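Local structure of Tautomerase_3 domain-containing protein (7M58) at residues 17-22 and 90-95. The protein is a trimeric member of the cis-3-chloroacrylic acid dehalogenase family in the tautomerase superfamily and may act as a hydrolytic dehalogenase. Residues are numbered along the deposited sequence; the frame is centred on the assembly and turned at random.
Sequences RAAVAD and ADVLEL
One methyl of V20 carries most of the contact: CG2 of V20 packs against CD2 of L93 at 3.7 Å and against CG1 of V92 at 3.9 Å, thus touching both V92 and the residue that follows it. The V20 and L93 side chains meet at about a right angle, and CG of L93 also lies 4.1 Å from V20 CG2, which brings the branch point of the leucine up to the same methyl. With CG1 of V20 anti to the backbone N (chi1 165°), CG2 lies anti to the carbonyl carbon and is the methyl that meets V92 and L93, while V92 extends CG1 away from its backbone N (chi1 153°) toward V20. A19, one residue earlier, adds a looser touch, with its CB 4.3 Å from CG1 of V92. No hydrogen bond joins the two segments, and the interface is small and wholly apolar, burying 132 Å² in total. It joins helices 14-31 and 75-92, the two long helices of the beta-alpha-beta units that make up the tautomerase fold, here packed over a four-stranded mixed sheet. The CA atoms of V20 and V92, the nearest pair across the two segments, are 7.0 Å apart. L93 sits where helix 75-92 ends in a Schellman motif: E94 takes a positive phi (53°), with backbone bonds from E94 N to D91 O and from L95 N to A90 O closing the last turn. Below the contact, V20 rests on F43 of strand 40-46 and L93 on V63 of strand 63-70, linking the helix pair to the sheet. E94, just past the helix end, forms a salt bridge with R16, tying the turn to helix 14-31. R17 forms salt bridges with D45 of its own chain and with D47 of a neighbouring subunit.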
loop_
_atom_site.group_PDB
_atom_site.type_symbol
_atom_site.label_atom_id
_atom_site.label_comp_id
_atom_site.label_asym_id
_atom_site.label_seq_id
_atom_site.Cartn_x
_atom_site.Cartn_y
_atom_site.Cartn_z
ATOM N N ARG A 17 3.130 17.183 -11.485
ATOM C CA ARG A 17 3.799 16.114 -10.739
ATOM C C ARG A 17 5.090 16.614 -10.125
ATOM O O ARG A 17 5.432 16.249 -8.998
ATOM C CB ARG A 17 4.124 14.904 -11.634
ATOM C CG ARG A 17 3.010 13.983 -12.045
ATOM C CD ARG A 17 3.654 12.895 -12.909
ATOM N NE ARG A 17 2.767 11.804 -13.309
ATOM C CZ ARG A 17 3.110 10.841 -14.160
ATOM N NH1 ARG A 17 4.318 10.836 -14.712
ATOM N NH2 ARG A 17 2.257 9.875 -14.452
ATOM N N ALA A 18 5.859 17.390 -10.892
ATOM C CA ALA A 18 7.103 17.944 -10.376
ATOM C C ALA A 18 6.832 18.885 -9.209
ATOM O O ALA A 18 7.553 18.867 -8.202
ATOM C CB ALA A 18 7.837 18.677 -11.491
ATOM N N ALA A 19 5.772 19.695 -9.320
ATOM C CA ALA A 19 5.426 20.631 -8.254
ATOM C C ALA A 19 4.912 19.898 -7.021
ATOM O O ALA A 19 5.227 20.286 -5.892
ATOM C CB ALA A 19 4.387 21.640 -8.759
ATOM N N VAL A 20 4.113 18.843 -7.214
ATOM C CA VAL A 20 3.606 18.079 -6.078
ATOM C C VAL A 20 4.758 17.385 -5.352
ATOM O O VAL A 20 4.842 17.404 -4.118
ATOM C CB VAL A 20 2.535 17.067 -6.537
ATOM C CG1 VAL A 20 2.284 16.049 -5.434
ATOM C CG2 VAL A 20 1.239 17.763 -6.937
ATOM N N ALA A 21 5.653 16.748 -6.110
ATOM C CA ALA A 21 6.814 16.103 -5.510
ATOM C C ALA A 21 7.663 17.110 -4.741
ATOM O O ALA A 21 8.113 16.826 -3.622
ATOM C CB ALA A 21 7.641 15.409 -6.592
ATOM N N ASP A 22 7.888 18.298 -5.315
ATOM C CA ASP A 22 8.660 19.320 -4.609
ATOM C C ASP A 22 7.967 19.759 -3.321
ATOM O O ASP A 22 8.623 19.964 -2.294
ATOM C CB ASP A 22 8.883 20.529 -5.509
ATOM C CG ASP A 22 9.720 21.620 -4.831
ATOM O OD1 ASP A 22 10.969 21.507 -4.799
ATOM O OD2 ASP A 22 9.118 22.578 -4.291
ATOM N N ALA A 90 -4.087 20.512 -2.478
ATOM C CA ALA A 90 -5.328 20.989 -3.081
ATOM C C ALA A 90 -5.106 22.312 -3.815
ATOM O O ALA A 90 -5.578 22.487 -4.945
ATOM C CB ALA A 90 -6.426 21.119 -2.026
ATOM N N ASP A 91 -4.382 23.249 -3.195
ATOM C CA ASP A 91 -4.063 24.499 -3.888
ATOM C C ASP A 91 -3.152 24.266 -5.094
ATOM O O ASP A 91 -3.408 24.811 -6.175
ATOM C CB ASP A 91 -3.462 25.532 -2.918
ATOM C CG ASP A 91 -3.721 26.991 -3.370
ATOM O OD1 ASP A 91 -4.656 27.243 -4.177
ATOM O OD2 ASP A 91 -3.012 27.898 -2.879
ATOM N N VAL A 92 -2.096 23.461 -4.943
ATOM C CA VAL A 92 -1.164 23.248 -6.055
ATOM C C VAL A 92 -1.879 22.642 -7.261
ATOM O O VAL A 92 -1.600 23.005 -8.408
ATOM C CB VAL A 92 0.026 22.390 -5.594
ATOM C CG1 VAL A 92 0.626 21.623 -6.740
ATOM C CG2 VAL A 92 1.076 23.278 -4.984
ATOM N N LEU A 93 -2.823 21.732 -7.026
ATOM C CA LEU A 93 -3.567 21.097 -8.107
ATOM C C LEU A 93 -4.846 21.846 -8.472
ATOM O O LEU A 93 -5.552 21.414 -9.386
ATOM C CB LEU A 93 -3.916 19.651 -7.738
ATOM C CG LEU A 93 -2.763 18.667 -7.513
ATOM C CD1 LEU A 93 -3.295 17.307 -7.045
ATOM C CD2 LEU A 93 -1.888 18.522 -8.748
ATOM N N GLU A 94 -5.147 22.958 -7.799
ATOM C CA GLU A 94 -6.392 23.707 -8.000
ATOM C C GLU A 94 -7.606 22.787 -7.852
ATOM O O GLU A 94 -8.466 22.679 -8.727
ATOM C CB GLU A 94 -6.382 24.433 -9.345
ATOM C CG GLU A 94 -5.128 25.294 -9.538
ATOM C CD GLU A 94 -5.216 26.251 -10.719
ATOM O OE1 GLU A 94 -5.464 27.456 -10.490
ATOM O OE2 GLU A 94 -5.024 25.807 -11.872
ATOM N N LEU A 95 -7.655 22.115 -6.708
ATOM C CA LEU A 95 -8.697 21.204 -6.275
ATOM C C LEU A 95 -9.280 21.699 -4.951
ATOM O O LEU A 95 -8.621 22.436 -4.217
ATOM C CB LEU A 95 -8.115 19.801 -6.075
ATOM C CG LEU A 95 -7.850 18.985 -7.324
ATOM C CD1 LEU A 95 -7.326 17.603 -6.921
ATOM C CD2 LEU A 95 -9.126 18.913 -8.149
#